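Local coordinates for protein MlnE (Bacillus amyloliquefaciens subsp. plantarum, PDB 5D2E) that serves as an N-terminal B-type ketoreductase region of a macrolactin polyketide assembly line and binds NADP, consistent with reduction of beta-keto intermediates, at residues L61-D66 with E109-L114; G99-N104 with G116-Q121; G286-E291 with P450-G455. One frame throughout, in Å; residues are numbered along the deposited sequence.

Contact 1 (L61-D66 with E109-L114); sequences LFFCED and EDYDAL
F63 on strand 60-64 reaches across to L114 and Y111 of helix 108-120, a strand-on-helix packing in the Rossmann-like part of the chain that belongs to the NADP_Rossmann clan. Strand and helix run roughly antiparallel, at 151°, and their short axes come no nearer than 13.5 Å, a gap that long side chains such as leucine, phenylalanine and tyrosine can span from the two sides.

The two residues facing the helix, L61 and F63, are two residues apart on the strand, so both point to the same side and make the bumps there. On the helix, L114 and Y111 lie three residues apart, close to one turn, and form a shallow hollow between them. The F63 ring fills it, its CE1 corner lying 3.8 Å from CD2 of L114 and 4.2 Å from CE2 of Y111. F63 and L114 approach from opposite directions, the ring's CE1 and CZ meeting the CD2 methyl. CD1 of L61 only grazes that same methyl. With CG of Y111 anti to the carbonyl carbon (chi1 -67°), CE2 of its ring comes near F63, although the bond to CB does not point at the strand.

All four residues are buried, and no hydrogen bond joins the segments. The tyrosine's polar end is nevertheless provided for, since its OH is hydrogen-bonded to O of F105 and to OG of S154, while M158 and F162 of helix 141-164 cover other parts of F63 and L61. The loosest touch is between methyl groups, CD1 of L61 and CD2 of L114, at 4.5 Å.

Contact 2 (G99-N104 with G116-Q121); sequences GRFTMN and GVLRSQ
The ring of F101, on strand 100-103, carries the whole of this contact: V117 and L118 near the end of helix 108-120, and Q121 just beyond it, all meet that one side chain.

The apolar part comes first. CG1 of V117 lies at the rim of the ring, in its plane, 3.8 Å from CE2 of F101. That branch stands anti to the valine's own N (chi1 172°), which directs it at the strand. L118 starts off less directly, yet its CD2 methyl still arrives 4.0 Å from CE1 of F101. The outer end of the ring, CZ, is thus shared by two methyls, one from each of two consecutive helix residues. Branched aliphatic side chains suit this place, because each offers a methyl to the ring. The long phenylalanine covers most of the 10.2 Å between the CA atoms of F101 and V117, and the valine methyl closes the rest.

A polar atom joins at the edge of the same ring: OE1 of Q121 lies near the ring plane, 4.0 Å from CZ of F101. It is a touch of side chains and no hydrogen bond crosses between the segments. The chain of Q121 is extended beyond CG, and its other amide atom, NE2, makes a weak hydrogen bond to OD2 of D95.

The hydrogen bonds are local to the helix. O of G116 accepts both N and OG of S120, the hydroxyl standing 3.0 Å from that oxygen and 40° out of the carbonyl plane, so the last turn is gripped twice.

In the fold, strand 100-103 pairs in parallel with strand 84-89 and antiparallel with 94-95. F101 also touches I85 and D95 on those neighbours, and L114 one turn back along helix 108-120.

Contact 3 (G286-E291 with P450-G455); sequences GYLFAE and PLWDAG. With NAP (NADP nicotinamide-adenine-dinucleotide phosphate), chain B.
W452 packs its indole against L288 and F289 of helix 284-296, beside the nicotinamide end of NADP in the ketoreductase's Rossmann-type cofactor site. Its six-membered ring makes the tight part of the contact. CD2 of L288 presses to 3.4 Å from CZ3 of W452, and CE1 of F289 lies 3.8 Å from CH2 of the same indole. The F289 and W452 side chains run at about a right angle to each other. The leucine reaches this far because CG is placed away from its own N (chi1 179°), and a tryptophan supplies the breadth needed to meet two consecutive helix residues at once.

W452 also binds the cofactor through its main chain: its backbone N donates an almost straight hydrogen bond (171°) to O7N of NADP, 2.9 Å away. While the main chain bonds the carboxamide, CD1 of the indole lies 3.7 Å from C7N of NADP, and the six-membered ring extends to the helix.

The far side is looser. Beyond W452, D453 and G455 are exposed and A454 is only partly buried; A454 and G455 are poorly ordered, and the residues that follow could not be modelled. A small methyl is all that A454 offers, its CB 4.4 Å from CD2 of L288.

Helix 284-296 follows strand 275-279, and G284 and L285 at its start also hydrogen-bond NADP. F289 meets F406 of strand 402-408 and F484 of helix 477-488 edge to face, whereas W452 touches L475 of strand 475-476 and stacks edge to face with W449 on its own strand 443-453.

Overall arrangement
Contacts 1 and 2 are neighbours on helix 108-120, with centres 7 Å apart, and their segments alternate along the chain. They meet directly: OD2 of D110 lies 2.9 Å from N of N104, a probable hydrogen bond, CE of M103 packs against Y111, and L114 of contact 1 rests on F101 of contact 2. Strands 60-64 and 100-103 flank strand 84-89, and the one helix packs on both outer strands. Contact 3 belongs to the other Rossmann-type part, the KR domain, with its centre 43 Å from that of contact 1 and 50 Å from that of contact 2. Of the three, only contact 3 contributes to the NADP pocket, through P450, L451 and W452.

Contact 1 (L61-D66 with E109-L114)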
loop_
_atom_site.group_PDB
_atom_site.type_symbol
_atom_site.label_atom_id
_atom_site.label_comp_id
_atom_site.label_asym_id
_atom_site.label_seq_id
_atom_site.Cartn_x
_atom_site.Cartn_y
_atom_site.Cartn_z
ATOM N N LEU A 61 -11.756 -20.078 -14.091
ATOM C CA LEU A 61 -12.421 -20.054 -12.804
ATOM C C LEU A 61 -12.691 -18.587 -12.479
ATOM O O LEU A 61 -11.769 -17.794 -12.443
ATOM C CB LEU A 61 -11.514 -20.682 -11.746
ATOM C CG LEU A 61 -11.994 -20.573 -10.323
ATOM C CD1 LEU A 61 -13.325 -21.277 -10.122
ATOM C CD2 LEU A 61 -10.936 -21.214 -9.415
ATOM N N PHE A 62 -13.950 -18.240 -12.219
ATOM C CA PHE A 62 -14.390 -16.874 -12.053
ATOM C C PHE A 62 -15.091 -16.768 -10.765
ATOM O O PHE A 62 -16.092 -17.474 -10.552
ATOM C CB PHE A 62 -15.396 -16.585 -13.222
ATOM C CG PHE A 62 -15.660 -15.116 -13.513
ATOM C CD1 PHE A 62 -16.286 -14.313 -12.590
ATOM C CD2 PHE A 62 -15.280 -14.557 -14.711
ATOM C CE1 PHE A 62 -16.542 -12.976 -12.824
ATOM C CE2 PHE A 62 -15.529 -13.184 -14.977
ATOM C CZ PHE A 62 -16.156 -12.409 -14.013
ATOM N N PHE A 63 -14.632 -15.849 -9.903
ATOM C CA PHE A 63 -15.216 -15.578 -8.614
ATOM C C PHE A 63 -15.943 -14.243 -8.736
ATOM O O PHE A 63 -15.339 -13.250 -9.178
ATOM C CB PHE A 63 -14.126 -15.419 -7.544
ATOM C CG PHE A 63 -13.345 -16.680 -7.208
ATOM C CD1 PHE A 63 -13.889 -17.653 -6.424
ATOM C CD2 PHE A 63 -12.044 -16.854 -7.663
ATOM C CE1 PHE A 63 -13.189 -18.778 -6.095
ATOM C CE2 PHE A 63 -11.321 -18.006 -7.360
ATOM C CZ PHE A 63 -11.907 -18.962 -6.539
ATOM N N CYS A 64 -17.205 -14.192 -8.295
ATOM C CA CYS A 64 -18.021 -12.973 -8.411
ATOM C C CYS A 64 -18.958 -12.995 -7.252
ATOM O O CYS A 64 -19.335 -14.054 -6.773
ATOM C CB CYS A 64 -18.791 -12.960 -9.761
ATOM S SG CYS A 64 -19.537 -11.323 -10.170
ATOM N N GLU A 65 -19.387 -11.843 -6.805
ATOM C CA GLU A 65 -20.251 -11.799 -5.640
ATOM C C GLU A 65 -21.637 -12.393 -5.974
ATOM O O GLU A 65 -22.248 -13.059 -5.140
ATOM C CB GLU A 65 -20.336 -10.360 -5.082
ATOM C CG GLU A 65 -20.764 -10.243 -3.628
ATOM C CD GLU A 65 -19.816 -10.909 -2.606
ATOM O OE1 GLU A 65 -18.580 -10.599 -2.454
ATOM O OE2 GLU A 65 -20.370 -11.743 -1.883
ATOM N N ASP A 66 -22.057 -12.256 -7.214
ATOM C CA ASP A 66 -23.395 -12.654 -7.604
ATOM C C ASP A 66 -23.363 -13.076 -9.018
ATOM O O ASP A 66 -22.278 -13.156 -9.673
ATOM C CB ASP A 66 -24.384 -11.467 -7.365
ATOM C CG ASP A 66 -24.048 -10.233 -8.188
ATOM O OD1 ASP A 66 -23.352 -10.286 -9.233
ATOM O OD2 ASP A 66 -24.463 -9.156 -7.742
ATOM N N GLU A 109 -11.953 -23.077 4.585
ATOM C CA GLU A 109 -12.468 -24.409 4.429
ATOM C C GLU A 109 -13.252 -24.539 3.103
ATOM O O GLU A 109 -13.304 -25.614 2.479
ATOM C CB GLU A 109 -13.423 -24.726 5.582
ATOM C CG GLU A 109 -12.777 -24.987 6.949
ATOM C CD GLU A 109 -12.372 -23.737 7.737
ATOM O OE1 GLU A 109 -12.730 -22.586 7.347
ATOM O OE2 GLU A 109 -11.651 -23.919 8.765
ATOM N N ASP A 110 -13.962 -23.485 2.751
ATOM C CA ASP A 110 -14.737 -23.512 1.485
ATOM C C ASP A 110 -13.807 -23.531 0.266
ATOM O O ASP A 110 -14.118 -24.202 -0.719
ATOM C CB ASP A 110 -15.744 -22.344 1.421
ATOM C CG ASP A 110 -16.949 -22.543 2.343
ATOM O OD1 ASP A 110 -16.964 -23.498 3.168
ATOM O OD2 ASP A 110 -17.867 -21.704 2.288
ATOM N N TYR A 111 -12.673 -22.812 0.311
ATOM C CA TYR A 111 -11.713 -22.891 -0.801
ATOM C C TYR A 111 -11.146 -24.279 -0.905
ATOM O O TYR A 111 -10.906 -24.788 -2.012
ATOM C CB TYR A 111 -10.608 -21.838 -0.705
ATOM C CG TYR A 111 -11.058 -20.410 -0.872
ATOM C CD1 TYR A 111 -11.503 -19.703 0.188
ATOM C CD2 TYR A 111 -11.053 -19.763 -2.116
ATOM C CE1 TYR A 111 -11.920 -18.403 0.076
ATOM C CE2 TYR A 111 -11.456 -18.429 -2.241
ATOM C CZ TYR A 111 -11.879 -17.749 -1.149
ATOM O OH TYR A 111 -12.347 -16.437 -1.113
ATOM N N ASP A 112 -10.927 -24.950 0.237
ATOM C CA ASP A 112 -10.478 -26.344 0.199
ATOM C C ASP A 112 -11.423 -27.241 -0.476
ATOM O O ASP A 112 -11.016 -28.110 -1.283
ATOM C CB ASP A 112 -10.221 -26.903 1.608
ATOM C CG ASP A 112 -9.063 -26.278 2.253
ATOM O OD1 ASP A 112 -8.046 -25.920 1.599
ATOM O OD2 ASP A 112 -9.165 -26.145 3.480
ATOM N N ALA A 113 -12.705 -27.092 -0.111
ATOM C CA ALA A 113 -13.782 -27.861 -0.711
ATOM C C ALA A 113 -13.839 -27.642 -2.211
ATOM O O ALA A 113 -13.959 -28.601 -2.966
ATOM C CB ALA A 113 -15.113 -27.473 -0.110
ATOM N N LEU A 114 -13.764 -26.366 -2.639
ATOM C CA LEU A 114 -13.732 -26.063 -4.058
ATOM C C LEU A 114 -12.590 -26.785 -4.765
ATOM O O LEU A 114 -12.816 -27.371 -5.824
ATOM C CB LEU A 114 -13.585 -24.559 -4.315
ATOM C CG LEU A 114 -13.602 -24.080 -5.752
ATOM C CD1 LEU A 114 -14.947 -24.374 -6.430
ATOM C CD2 LEU A 114 -13.310 -22.604 -5.822
#

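Contact 2 (G99-N104 with G116-Q121)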
loop_
_atom_site.group_PDB
_atom_site.type_symbol
_atom_site.label_atom_id
_atom_site.label_comp_id
_atom_site.label_asym_id
_atom_site.label_seq_id
_atom_site.Cartn_x
_atom_site.Cartn_y
_atom_site.Cartn_z
ATOM N N GLY A 99 -20.635 -26.622 -13.327
ATOM C CA GLY A 99 -19.647 -25.537 -13.323
ATOM C C GLY A 99 -20.019 -24.380 -12.432
ATOM O O GLY A 99 -19.240 -23.434 -12.332
ATOM N N ARG A 100 -21.133 -24.465 -11.717
ATOM C CA ARG A 100 -21.533 -23.423 -10.822
ATOM C C ARG A 100 -21.330 -23.820 -9.421
ATOM O O ARG A 100 -21.671 -24.960 -9.048
ATOM C CB ARG A 100 -23.050 -23.084 -10.974
ATOM C CG ARG A 100 -23.474 -22.667 -12.369
ATOM C CD ARG A 100 -22.894 -21.367 -12.745
ATOM N NE ARG A 100 -23.461 -20.243 -12.004
ATOM C CZ ARG A 100 -24.518 -19.489 -12.368
ATOM N NH1 ARG A 100 -25.240 -19.735 -13.443
ATOM N NH2 ARG A 100 -24.882 -18.475 -11.603
ATOM N N PHE A 101 -20.816 -22.912 -8.589
ATOM C CA PHE A 101 -20.669 -23.124 -7.172
ATOM C C PHE A 101 -21.066 -21.895 -6.387
ATOM O O PHE A 101 -21.046 -20.764 -6.895
ATOM C CB PHE A 101 -19.215 -23.414 -6.812
ATOM C CG PHE A 101 -18.676 -24.673 -7.360
ATOM C CD1 PHE A 101 -18.192 -24.715 -8.656
ATOM C CD2 PHE A 101 -18.575 -25.801 -6.553
ATOM C CE1 PHE A 101 -17.688 -25.844 -9.177
ATOM C CE2 PHE A 101 -18.071 -26.973 -7.092
ATOM C CZ PHE A 101 -17.644 -27.002 -8.414
ATOM N N THR A 102 -21.409 -22.102 -5.119
ATOM C CA THR A 102 -21.506 -21.031 -4.125
ATOM C C THR A 102 -20.547 -21.322 -2.985
ATOM O O THR A 102 -20.151 -22.484 -2.760
ATOM C CB THR A 102 -22.908 -20.844 -3.508
ATOM O OG1 THR A 102 -23.252 -22.013 -2.771
ATOM C CG2 THR A 102 -23.960 -20.586 -4.584
ATOM N N MET A 103 -20.130 -20.265 -2.287
ATOM C CA MET A 103 -19.228 -20.437 -1.143
ATOM C C MET A 103 -19.185 -19.161 -0.354
ATOM O O MET A 103 -19.608 -18.137 -0.830
ATOM C CB MET A 103 -17.794 -20.776 -1.574
ATOM C CG MET A 103 -17.086 -19.715 -2.392
ATOM S SD MET A 103 -15.426 -20.240 -3.008
ATOM C CE MET A 103 -14.547 -20.199 -1.430
ATOM N N ASN A 104 -18.616 -19.264 0.823
ATOM C CA ASN A 104 -18.324 -18.102 1.693
ATOM C C ASN A 104 -16.862 -17.741 1.446
ATOM O O ASN A 104 -15.956 -18.519 1.760
ATOM C CB ASN A 104 -18.605 -18.482 3.143
ATOM C CG ASN A 104 -18.432 -17.313 4.121
ATOM O OD1 ASN A 104 -19.115 -17.238 5.165
ATOM N ND2 ASN A 104 -17.466 -16.457 3.833
ATOM N N GLY A 116 -10.959 -29.447 -3.802
ATOM C CA GLY A 116 -11.220 -30.890 -3.712
ATOM C C GLY A 116 -12.200 -31.324 -4.758
ATOM O O GLY A 116 -11.956 -32.265 -5.517
ATOM N N VAL A 117 -13.286 -30.581 -4.891
ATOM C CA VAL A 117 -14.263 -30.959 -5.878
ATOM C C VAL A 117 -13.761 -30.854 -7.306
ATOM O O VAL A 117 -13.967 -31.765 -8.123
ATOM C CB VAL A 117 -15.592 -30.177 -5.671
ATOM C CG1 VAL A 117 -16.534 -30.453 -6.826
ATOM C CG2 VAL A 117 -16.251 -30.593 -4.366
ATOM N N LEU A 118 -13.077 -29.740 -7.638
ATOM C CA LEU A 118 -12.561 -29.578 -8.987
ATOM C C LEU A 118 -11.549 -30.681 -9.347
ATOM O O LEU A 118 -11.546 -31.170 -10.455
ATOM C CB LEU A 118 -11.943 -28.210 -9.171
ATOM C CG LEU A 118 -12.979 -27.060 -9.102
ATOM C CD1 LEU A 118 -12.201 -25.750 -9.189
ATOM C CD2 LEU A 118 -14.036 -27.121 -10.177
ATOM N N ARG A 119 -10.726 -31.062 -8.381
ATOM C CA ARG A 119 -9.758 -32.116 -8.610
ATOM C C ARG A 119 -10.487 -33.434 -8.880
ATOM O O ARG A 119 -10.171 -34.146 -9.854
ATOM C CB ARG A 119 -8.787 -32.202 -7.453
ATOM C CG ARG A 119 -7.750 -31.049 -7.505
ATOM C CD ARG A 119 -6.585 -31.260 -6.581
ATOM N NE ARG A 119 -5.832 -32.507 -6.817
ATOM C CZ ARG A 119 -4.868 -32.950 -6.016
ATOM N NH1 ARG A 119 -4.542 -32.259 -4.936
ATOM N NH2 ARG A 119 -4.272 -34.110 -6.245
ATOM N N SER A 120 -11.528 -33.678 -8.117
ATOM C CA SER A 120 -12.325 -34.874 -8.323
ATOM C C SER A 120 -13.005 -34.908 -9.684
ATOM O O SER A 120 -13.299 -36.001 -10.196
ATOM C CB SER A 120 -13.383 -35.018 -7.215
ATOM O OG SER A 120 -12.804 -35.122 -5.901
ATOM N N GLN A 121 -13.292 -33.732 -10.264
ATOM C CA GLN A 121 -13.965 -33.563 -11.511
ATOM C C GLN A 121 -13.009 -33.458 -12.681
ATOM O O GLN A 121 -13.422 -33.311 -13.804
ATOM C CB GLN A 121 -14.815 -32.285 -11.434
ATOM C CG GLN A 121 -16.024 -32.436 -10.570
ATOM C CD GLN A 121 -16.783 -31.147 -10.371
ATOM O OE1 GLN A 121 -16.303 -30.043 -10.678
ATOM N NE2 GLN A 121 -17.981 -31.277 -9.829
#

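Contact 3 (G286-E291 with P450-G455)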
loop_
_atom_site.group_PDB
_atom_site.type_symbol
_atom_site.label_atom_id
_atom_site.label_comp_id
_atom_site.label_asym_id
_atom_site.label_seq_id
_atom_site.Cartn_x
_atom_site.Cartn_y
_atom_site.Cartn_z
ATOM N N GLY A 286 10.808 6.899 13.941
ATOM C CA GLY A 286 9.948 7.874 14.667
ATOM C C GLY A 286 10.768 8.834 15.566
ATOM O O GLY A 286 10.536 10.052 15.592
ATOM N N TYR A 287 11.695 8.244 16.327
ATOM C CA TYR A 287 12.556 8.997 17.219
ATOM C C TYR A 287 13.616 9.786 16.467
ATOM O O TYR A 287 13.901 10.887 16.847
ATOM C CB TYR A 287 13.169 8.063 18.327
ATOM C CG TYR A 287 13.953 8.904 19.313
ATOM C CD1 TYR A 287 13.305 9.763 20.156
ATOM C CD2 TYR A 287 15.348 8.935 19.290
ATOM C CE1 TYR A 287 14.007 10.608 21.031
ATOM C CE2 TYR A 287 16.067 9.782 20.152
ATOM C CZ TYR A 287 15.378 10.613 21.011
ATOM O OH TYR A 287 16.031 11.455 21.886
ATOM N N LEU A 288 14.149 9.257 15.367
ATOM C CA LEU A 288 15.137 9.911 14.562
ATOM C C LEU A 288 14.505 11.192 13.991
ATOM O O LEU A 288 15.096 12.244 14.061
ATOM C CB LEU A 288 15.554 9.014 13.422
ATOM C CG LEU A 288 16.583 9.571 12.452
ATOM C CD1 LEU A 288 17.912 9.471 13.180
ATOM C CD2 LEU A 288 16.715 8.865 11.116
ATOM N N PHE A 289 13.286 11.103 13.486
ATOM C CA PHE A 289 12.531 12.312 13.110
ATOM C C PHE A 289 12.148 13.239 14.279
ATOM O O PHE A 289 12.150 14.485 14.131
ATOM C CB PHE A 289 11.304 11.964 12.219
ATOM C CG PHE A 289 11.717 11.655 10.818
ATOM C CD1 PHE A 289 12.188 10.404 10.468
ATOM C CD2 PHE A 289 11.724 12.652 9.861
ATOM C CE1 PHE A 289 12.629 10.127 9.168
ATOM C CE2 PHE A 289 12.133 12.369 8.578
ATOM C CZ PHE A 289 12.611 11.123 8.233
ATOM N N ALA A 290 11.856 12.704 15.444
ATOM C CA ALA A 290 11.523 13.620 16.557
ATOM C C ALA A 290 12.745 14.519 16.886
ATOM O O ALA A 290 12.595 15.725 17.053
ATOM C CB ALA A 290 11.058 12.882 17.797
ATOM N N GLU A 291 13.933 13.949 16.912
ATOM C CA GLU A 291 15.125 14.755 17.198
ATOM C C GLU A 291 15.340 15.776 16.073
ATOM O O GLU A 291 15.688 16.924 16.321
ATOM C CB GLU A 291 16.408 13.937 17.248
ATOM C CG GLU A 291 16.536 12.884 18.309
ATOM C CD GLU A 291 17.920 12.233 18.239
ATOM O OE1 GLU A 291 18.344 11.704 17.156
ATOM O OE2 GLU A 291 18.564 12.275 19.291
ATOM N N PRO A 450 13.176 2.948 1.550
ATOM C CA PRO A 450 13.927 1.729 1.504
ATOM C C PRO A 450 14.458 1.398 2.916
ATOM O O PRO A 450 14.103 2.076 3.903
ATOM C CB PRO A 450 15.041 2.088 0.549
ATOM C CG PRO A 450 15.383 3.464 1.017
ATOM C CD PRO A 450 14.076 4.096 1.471
ATOM N N LEU A 451 15.283 0.344 3.010
ATOM C CA LEU A 451 15.942 -0.021 4.300
ATOM C C LEU A 451 16.946 1.034 4.714
ATOM O O LEU A 451 17.745 1.525 3.889
ATOM C CB LEU A 451 16.689 -1.351 4.206
ATOM C CG LEU A 451 15.772 -2.533 4.316
ATOM C CD1 LEU A 451 16.569 -3.801 3.970
ATOM C CD2 LEU A 451 15.155 -2.565 5.715
ATOM N N TRP A 452 16.801 1.453 5.943
ATOM C CA TRP A 452 17.681 2.439 6.532
ATOM C C TRP A 452 18.768 1.727 7.387
ATOM O O TRP A 452 18.542 0.653 7.909
ATOM C CB TRP A 452 16.978 3.300 7.509
ATOM C CG TRP A 452 15.992 4.258 7.000
ATOM C CD1 TRP A 452 14.851 3.959 6.337
ATOM C CD2 TRP A 452 16.005 5.669 7.194
ATOM N NE1 TRP A 452 14.158 5.114 6.066
ATOM C CE2 TRP A 452 14.819 6.179 6.613
ATOM C CE3 TRP A 452 16.885 6.565 7.823
ATOM C CZ2 TRP A 452 14.502 7.535 6.632
ATOM C CZ3 TRP A 452 16.566 7.911 7.853
ATOM C CH2 TRP A 452 15.383 8.393 7.257
ATOM N N ASP A 453 19.910 2.392 7.480
ATOM C CA ASP A 453 21.013 2.097 8.425
ATOM C C ASP A 453 20.815 3.086 9.600
ATOM O O ASP A 453 21.499 4.104 9.689
ATOM C CB ASP A 453 22.317 2.366 7.661
ATOM C CG ASP A 453 23.562 2.038 8.435
ATOM O OD1 ASP A 453 23.498 1.226 9.366
ATOM O OD2 ASP A 453 24.615 2.587 8.049
ATOM N N ALA A 454 19.800 2.823 10.426
ATOM C CA ALA A 454 19.382 3.700 11.561
ATOM C C ALA A 454 18.170 3.092 12.295
ATOM O O ALA A 454 17.337 2.403 11.680
ATOM C CB ALA A 454 19.069 5.129 11.111
ATOM N N GLY A 455 18.097 3.350 13.606
ATOM C CA GLY A 455 17.113 2.742 14.508
ATOM C C GLY A 455 17.800 1.899 15.561
ATOM O O GLY A 455 18.244 0.792 15.268
HETATM P PA NAP B . 10.145 0.379 14.775
HETATM O O1A NAP B . 11.401 0.884 15.534
HETATM O O2A NAP B . 9.456 -0.932 15.107
HETATM O O5B NAP B . 9.069 1.536 15.073
HETATM C C5B NAP B . 7.706 1.319 14.732
HETATM C C4B NAP B . 6.956 1.726 15.977
HETATM O O4B NAP B . 5.548 1.540 15.718
HETATM C C3B NAP B . 7.267 0.871 17.237
HETATM O O3B NAP B . 7.944 1.658 18.222
HETATM C C2B NAP B . 5.883 0.463 17.769
HETATM O O2B NAP B . 5.807 0.619 19.158
HETATM C C1B NAP B . 4.931 1.392 16.978
HETATM N N9A NAP B . 3.610 0.831 16.732
HETATM C C8A NAP B . 3.292 -0.372 16.116
HETATM N N7A NAP B . 1.931 -0.586 16.119
HETATM C C5A NAP B . 1.373 0.514 16.665
HETATM C C6A NAP B . 0.029 0.946 16.973
HETATM N N6A NAP B . -1.005 0.121 16.602
HETATM N N1A NAP B . -0.144 2.163 17.660
HETATM C C2A NAP B . 0.919 2.922 17.985
HETATM N N3A NAP B . 2.210 2.574 17.726
HETATM C C4A NAP B . 2.486 1.425 17.100
HETATM O O3 NAP B . 10.403 0.399 13.165
HETATM P PN NAP B . 11.204 1.530 12.321
HETATM O O1N NAP B . 12.421 0.908 11.660
HETATM O O2N NAP B . 11.185 2.768 13.179
HETATM O O5D NAP B . 10.238 1.906 11.080
HETATM C C5D NAP B . 9.206 2.894 11.364
HETATM C C4D NAP B . 8.242 3.072 10.182
HETATM O O4D NAP B . 8.928 3.296 8.959
HETATM C C3D NAP B . 7.430 1.784 9.993
HETATM O O3D NAP B . 6.076 2.129 9.759
HETATM C C2D NAP B . 8.071 1.087 8.807
HETATM O O2D NAP B . 7.139 0.221 8.100
HETATM C C1D NAP B . 8.659 2.259 7.969
HETATM N N1N NAP B . 9.843 1.793 7.204
HETATM C C2N NAP B . 11.052 1.549 7.831
HETATM C C3N NAP B . 12.205 1.097 7.163
HETATM C C7N NAP B . 13.554 0.849 7.896
HETATM O O7N NAP B . 14.523 0.389 7.286
HETATM N N7N NAP B . 13.746 1.138 9.191
HETATM C C4N NAP B . 12.088 0.852 5.787
HETATM C C5N NAP B . 10.852 1.058 5.161
HETATM C C6N NAP B . 9.744 1.550 5.877
HETATM P P2B NAP B . 4.766 -0.208 20.125
HETATM O O1X NAP B . 5.014 -1.701 19.957
HETATM O O2X NAP B . 5.046 0.336 21.562
HETATM O O3X NAP B . 3.392 0.156 19.636
#